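Local coordinates for CurB (Lyngbya majuscula, PDB 5KP7), which probably acts as an acyl carrier protein, holding acyl groups on a covalently attached 4'-phosphopantetheine arm and presenting them to partner enzymes, at residues L31-K36 with M71-D76; R39-E44 with A67-M72. All coordinates share one frame; numbering follows the deposited sequence.

Contact 1 (L31-K36 with M71-D76); sequences LKIIKK and MMVMED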
loop_
_atom_site.group_PDB
_atom_site.type_symbol
_atom_site.label_atom_id
_atom_site.label_comp_id
_atom_site.label_asym_id
_atom_site.label_seq_id
_atom_site.Cartn_x
_atom_site.Cartn_y
_atom_site.Cartn_z
ATOM N N LEU B 31 -23.690 -4.035 25.974
ATOM C CA LEU B 31 -22.570 -4.819 26.479
ATOM C C LEU B 31 -22.802 -6.320 26.298
ATOM O O LEU B 31 -21.887 -7.052 25.934
ATOM C CB LEU B 31 -22.289 -4.473 27.946
ATOM C CG LEU B 31 -21.065 -5.090 28.636
ATOM C CD1 LEU B 31 -19.768 -4.774 27.911
ATOM C CD2 LEU B 31 -21.001 -4.598 30.076
ATOM N N LYS B 32 -24.024 -6.781 26.522
ATOM C CA LYS B 32 -24.348 -8.177 26.228
ATOM C C LYS B 32 -24.145 -8.546 24.756
ATOM O O LYS B 32 -23.605 -9.618 24.463
ATOM C CB LYS B 32 -25.766 -8.527 26.677
ATOM C CG LYS B 32 -25.898 -8.652 28.184
ATOM C CD LYS B 32 -26.885 -9.750 28.559
ATOM C CE LYS B 32 -26.873 -10.036 30.049
ATOM N NZ LYS B 32 -27.648 -9.009 30.795
ATOM N N ILE B 33 -24.549 -7.655 23.848
ATOM C CA ILE B 33 -24.403 -7.886 22.403
ATOM C C ILE B 33 -22.932 -7.882 21.979
ATOM O O ILE B 33 -22.546 -8.649 21.095
ATOM C CB ILE B 33 -25.197 -6.853 21.570
ATOM C CG1 ILE B 33 -26.702 -7.014 21.826
ATOM C CG2 ILE B 33 -24.926 -7.024 20.079
ATOM C CD1 ILE B 33 -27.544 -5.887 21.262
ATOM N N ILE B 34 -22.132 -7.021 22.609
ATOM C CA ILE B 34 -20.672 -6.993 22.381
ATOM C C ILE B 34 -20.050 -8.304 22.861
ATOM O O ILE B 34 -19.189 -8.859 22.192
ATOM C CB ILE B 34 -19.999 -5.774 23.065
ATOM C CG1 ILE B 34 -20.429 -4.486 22.370
ATOM C CG2 ILE B 34 -18.474 -5.911 23.098
ATOM C CD1 ILE B 34 -20.090 -3.233 23.149
ATOM N N LYS B 35 -20.500 -8.813 24.008
ATOM C CA LYS B 35 -19.991 -10.101 24.516
ATOM C C LYS B 35 -20.323 -11.268 23.591
ATOM O O LYS B 35 -19.501 -12.168 23.412
ATOM C CB LYS B 35 -20.512 -10.382 25.919
ATOM C CG LYS B 35 -19.872 -9.515 26.992
ATOM C CD LYS B 35 -20.631 -9.661 28.302
ATOM C CE LYS B 35 -19.925 -8.957 29.439
ATOM N NZ LYS B 35 -20.554 -9.336 30.739
ATOM N N LYS B 36 -21.506 -11.233 22.984
ATOM C CA LYS B 36 -21.944 -12.302 22.091
ATOM C C LYS B 36 -21.054 -12.440 20.863
ATOM O O LYS B 36 -20.581 -13.540 20.560
ATOM C CB LYS B 36 -23.392 -12.079 21.644
ATOM C CG LYS B 36 -23.977 -13.257 20.870
ATOM C CD LYS B 36 -24.771 -12.821 19.653
ATOM C CE LYS B 36 -26.087 -12.175 20.041
ATOM N NZ LYS B 36 -26.676 -11.434 18.891
ATOM N N MET B 71 -18.492 -3.897 13.649
ATOM C CA MET B 71 -19.413 -3.901 12.515
ATOM C C MET B 71 -20.602 -4.844 12.738
ATOM O O MET B 71 -21.716 -4.518 12.330
ATOM C CB MET B 71 -18.695 -4.213 11.220
ATOM C CG MET B 71 -17.746 -3.077 10.778
ATOM S SD MET B 71 -17.021 -3.387 9.166
ATOM C CE MET B 71 -15.834 -4.666 9.530
ATOM N N MET B 72 -20.356 -5.975 13.391
ATOM C CA MET B 72 -21.457 -6.902 13.761
ATOM C C MET B 72 -22.441 -6.251 14.731
ATOM O O MET B 72 -23.669 -6.374 14.563
ATOM C CB MET B 72 -20.886 -8.179 14.361
ATOM C CG MET B 72 -20.134 -9.040 13.357
ATOM S SD MET B 72 -19.040 -10.218 14.185
ATOM C CE MET B 72 -20.008 -11.715 14.083
ATOM N N VAL B 73 -21.921 -5.547 15.736
ATOM C CA VAL B 73 -22.779 -4.848 16.696
ATOM C C VAL B 73 -23.572 -3.733 15.998
ATOM O O VAL B 73 -24.774 -3.565 16.256
ATOM C CB VAL B 73 -21.997 -4.260 17.890
ATOM C CG1 VAL B 73 -22.922 -3.468 18.814
ATOM C CG2 VAL B 73 -21.286 -5.347 18.678
ATOM N N MET B 74 -22.910 -2.969 15.119
ATOM C CA MET B 74 -23.575 -1.911 14.338
ATOM C C MET B 74 -24.752 -2.468 13.544
ATOM O O MET B 74 -25.868 -1.909 13.600
ATOM C CB MET B 74 -22.596 -1.229 13.362
ATOM C CG MET B 74 -21.605 -0.307 14.033
ATOM S SD MET B 74 -20.390 0.325 12.842
ATOM C CE MET B 74 -21.349 1.615 12.054
ATOM N N GLU B 75 -24.512 -3.594 12.864
ATOM C CA GLU B 75 -25.532 -4.263 12.050
ATOM C C GLU B 75 -26.692 -4.832 12.895
ATOM O O GLU B 75 -27.856 -4.694 12.521
ATOM C CB GLU B 75 -24.896 -5.375 11.216
ATOM C CG GLU B 75 -25.839 -5.971 10.176
ATOM C CD GLU B 75 -25.271 -7.199 9.490
ATOM O OE1 GLU B 75 -24.039 -7.283 9.322
ATOM O OE2 GLU B 75 -26.073 -8.077 9.108
ATOM N N ASP B 76 -26.363 -5.463 14.025
ATOM C CA ASP B 76 -27.367 -5.962 15.003
ATOM C C ASP B 76 -28.305 -4.833 15.455
ATOM O O ASP B 76 -29.524 -5.039 15.558
ATOM C CB ASP B 76 -26.629 -6.600 16.202
ATOM C CG ASP B 76 -27.553 -7.222 17.240
ATOM O OD1 ASP B 76 -28.389 -6.507 17.824
ATOM O OD2 ASP B 76 -27.392 -8.424 17.529
#
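Val-73 packs against Ile-34 and Ile-33 where helix 63-76 crosses helix 27-41 in the small helical bundle of the carrier-protein fold. The axes of the two short segments approach to 9.6 Å, and their directions differ by 130°, nearer antiparallel than parallel. Val-73 CG2 lies 3.9 Å from Ile-34 CG1, and both Val-73 methyls approach Ile-33 CG2, the nearer, CG2, at 4.2 Å. Helix 92-102 extends this apolar layer, with Phe-99 touching Val-73 and Leu-95 touching Ile-34. Three residues on, Asp-76 reaches back toward helix 27-41 because its CG stands anti to the backbone N (chi1 -177°). Its carboxylate lies against both branches of Ile-33: Asp-76 OD1 is 3.6 Å from Ile-33 CD1, while Ile-33 CG2 borders OD2. Asp-76 OD2 also shares a hydrogen bond with Tyr-37 OH. With an alanine in place of Asp-76, the Tyr-37 hydroxyl and the Lys-36 ammonium would probably lose their common partner and Ile-33 part of its cover. Bent at chi2 and chi3, Lys-36 crosses the Asp-76 side chain at about a right angle and forms a long salt bridge, its NZ 3.4 Å from Asp-76 OD2.

Contact 2 (R39-E44 with A67-M72); sequences REIAPE and AEIIMM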
loop_
_atom_site.group_PDB
_atom_site.type_symbol
_atom_site.label_atom_id
_atom_site.label_comp_id
_atom_site.label_asym_id
_atom_site.label_seq_id
_atom_site.Cartn_x
_atom_site.Cartn_y
_atom_site.Cartn_z
ATOM N N ARG B 39 -17.438 -13.570 21.727
ATOM C CA ARG B 39 -17.392 -15.035 21.836
ATOM C C ARG B 39 -17.562 -15.745 20.490
ATOM O O ARG B 39 -16.966 -16.789 20.268
ATOM C CB ARG B 39 -18.442 -15.539 22.841
ATOM C CG ARG B 39 -18.106 -15.142 24.260
ATOM C CD ARG B 39 -19.138 -15.636 25.265
ATOM N NE ARG B 39 -18.727 -15.291 26.634
ATOM C CZ ARG B 39 -19.382 -14.492 27.483
ATOM N NH1 ARG B 39 -20.542 -13.919 27.159
ATOM N NH2 ARG B 39 -18.868 -14.269 28.694
ATOM N N GLU B 40 -18.378 -15.187 19.607
ATOM C CA GLU B 40 -18.555 -15.730 18.253
ATOM C C GLU B 40 -17.266 -15.630 17.412
ATOM O O GLU B 40 -16.973 -16.493 16.591
ATOM C CB GLU B 40 -19.703 -14.986 17.575
ATOM C CG GLU B 40 -20.330 -15.679 16.388
ATOM C CD GLU B 40 -21.616 -14.993 15.947
ATOM O OE1 GLU B 40 -22.536 -14.816 16.781
ATOM O OE2 GLU B 40 -21.708 -14.629 14.759
ATOM N N ILE B 41 -16.512 -14.554 17.627
ATOM C CA ILE B 41 -15.230 -14.328 16.951
ATOM C C ILE B 41 -14.081 -15.097 17.610
ATOM O O ILE B 41 -13.199 -15.595 16.913
ATOM C CB ILE B 41 -14.931 -12.805 16.893
ATOM C CG1 ILE B 41 -15.787 -12.148 15.799
ATOM C CG2 ILE B 41 -13.454 -12.495 16.690
ATOM C CD1 ILE B 41 -15.448 -12.529 14.371
ATOM N N ALA B 42 -14.080 -15.174 18.937
ATOM C CA ALA B 42 -13.075 -15.933 19.681
ATOM C C ALA B 42 -13.778 -17.029 20.480
ATOM O O ALA B 42 -14.064 -16.823 21.661
ATOM C CB ALA B 42 -12.304 -15.006 20.606
ATOM N N PRO B 43 -14.077 -18.191 19.839
ATOM C CA PRO B 43 -14.718 -19.345 20.499
ATOM C C PRO B 43 -14.071 -19.818 21.805
ATOM O O PRO B 43 -14.765 -20.374 22.652
ATOM C CB PRO B 43 -14.607 -20.463 19.454
ATOM C CG PRO B 43 -14.530 -19.771 18.150
ATOM C CD PRO B 43 -13.951 -18.407 18.382
ATOM N N GLU B 44 -12.761 -19.621 21.952
ATOM C CA GLU B 44 -12.054 -19.954 23.195
ATOM C C GLU B 44 -12.510 -19.140 24.413
ATOM O O GLU B 44 -12.220 -19.532 25.540
ATOM C CB GLU B 44 -10.518 -19.860 23.015
ATOM C CG GLU B 44 -9.897 -18.458 22.952
ATOM C CD GLU B 44 -9.962 -17.780 21.585
ATOM O OE1 GLU B 44 -9.393 -16.674 21.460
ATOM O OE2 GLU B 44 -10.577 -18.327 20.641
ATOM N N ALA B 67 -12.283 -4.759 14.560
ATOM C CA ALA B 67 -13.193 -4.057 13.651
ATOM C C ALA B 67 -14.449 -4.857 13.297
ATOM O O ALA B 67 -15.563 -4.294 13.215
ATOM C CB ALA B 67 -12.462 -3.630 12.393
ATOM N N GLU B 68 -14.285 -6.166 13.097
ATOM C CA GLU B 68 -15.417 -7.044 12.758
ATOM C C GLU B 68 -16.477 -7.016 13.870
ATOM O O GLU B 68 -17.683 -6.913 13.587
ATOM C CB GLU B 68 -14.927 -8.482 12.501
ATOM C CG GLU B 68 -15.903 -9.367 11.750
ATOM C CD GLU B 68 -15.953 -9.094 10.265
ATOM O OE1 GLU B 68 -15.096 -8.319 9.766
ATOM O OE2 GLU B 68 -16.818 -9.716 9.594
ATOM N N ILE B 69 -16.026 -7.072 15.118
ATOM C CA ILE B 69 -16.956 -7.030 16.263
ATOM C C ILE B 69 -17.774 -5.736 16.245
ATOM O O ILE B 69 -18.992 -5.767 16.420
ATOM C CB ILE B 69 -16.217 -7.222 17.603
ATOM C CG1 ILE B 69 -15.750 -8.679 17.730
ATOM C CG2 ILE B 69 -17.134 -6.882 18.786
ATOM C CD1 ILE B 69 -14.668 -8.872 18.758
ATOM N N ILE B 70 -17.108 -4.614 16.007
ATOM C CA ILE B 70 -17.800 -3.335 15.913
ATOM C C ILE B 70 -18.857 -3.377 14.819
ATOM O O ILE B 70 -19.994 -2.930 15.039
ATOM C CB ILE B 70 -16.830 -2.159 15.679
ATOM C CG1 ILE B 70 -16.076 -1.836 16.972
ATOM C CG2 ILE B 70 -17.581 -0.920 15.224
ATOM C CD1 ILE B 70 -14.861 -0.930 16.790
ATOM N N MET B 71 -18.492 -3.897 13.649
ATOM C CA MET B 71 -19.413 -3.901 12.515
ATOM C C MET B 71 -20.602 -4.844 12.738
ATOM O O MET B 71 -21.716 -4.518 12.330
ATOM C CB MET B 71 -18.695 -4.213 11.220
ATOM C CG MET B 71 -17.746 -3.077 10.778
ATOM S SD MET B 71 -17.021 -3.387 9.166
ATOM C CE MET B 71 -15.834 -4.666 9.530
ATOM N N MET B 72 -20.356 -5.975 13.391
ATOM C CA MET B 72 -21.457 -6.902 13.761
ATOM C C MET B 72 -22.441 -6.251 14.731
ATOM O O MET B 72 -23.669 -6.374 14.563
ATOM C CB MET B 72 -20.886 -8.179 14.361
ATOM C CG MET B 72 -20.134 -9.040 13.357
ATOM S SD MET B 72 -19.040 -10.218 14.185
ATOM C CE MET B 72 -20.008 -11.715 14.083
#
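Ile-41 CG1 meets both Ile-69 and Met-72 at the close-packed part of this contact. It stands 4.0 Å from Ile-69 CG1, the two isoleucines crossing at a slant, and 4.1 Å from the sulfur SD of Met-72. The bend of Ile-41 at chi2 (-68°) carries its methyl a different way, so that Ile-41 CD1 touches Glu-68 CG at 4.1 Å. One side chain of helix 27-41 thus rests on Glu-68, Ile-69 and Met-72, neighbours on one face of helix 63-76. Thr-38 and Ile-61 also touch Ile-69. In the carrier-protein fold, helix 63-76 starts at Ser-63, the covalent attachment point of 4'-phosphopantetheine; one turn before Ile-69 on the same helix is Arg-66, which also binds that group, about 6 Å away between side chains. Ile-41 closes the end of helix 27-41, since Ala-42 already leaves helical geometry, and its side chain is about 11 Å from the bound prosthetic group. On the flank turned to another protein's chain, Glu-68 gives Ile-41 its aliphatic part: a turn at chi2 (77°) swings the carboxylate away from helix 27-41, and outside this contact each of its oxygens has a salt bridge to a basic side chain of that other chain. Toward solvent the contact is thinner. There the exposed Glu-40 lays its carboxylate beside Met-72, with no hydrogen bond between them, Glu-40 OE2 coming 3.4 Å from the methyl CE of Met-72.

How the contacts relate
Contacts 1 and 2 join the same two helices, 27-41 and 63-76, at successive levels, their centres 8 Å apart and their segments on helix 63-76 sharing Met-71 and Met-72. Each is partly buried. Contact 1, about 6 Å from the centre of the chain, combines an apolar layer continued by helix 92-102 with a salt bridge on its outer side. Contact 2 lies a little farther out, at about 8 Å, nearer the phosphopantetheine end of helix 63-76. It has no salt bridge between its own segments; its packing rests on isoleucines and a methionine, while Glu-68 makes its salt bridges to another protein's chain.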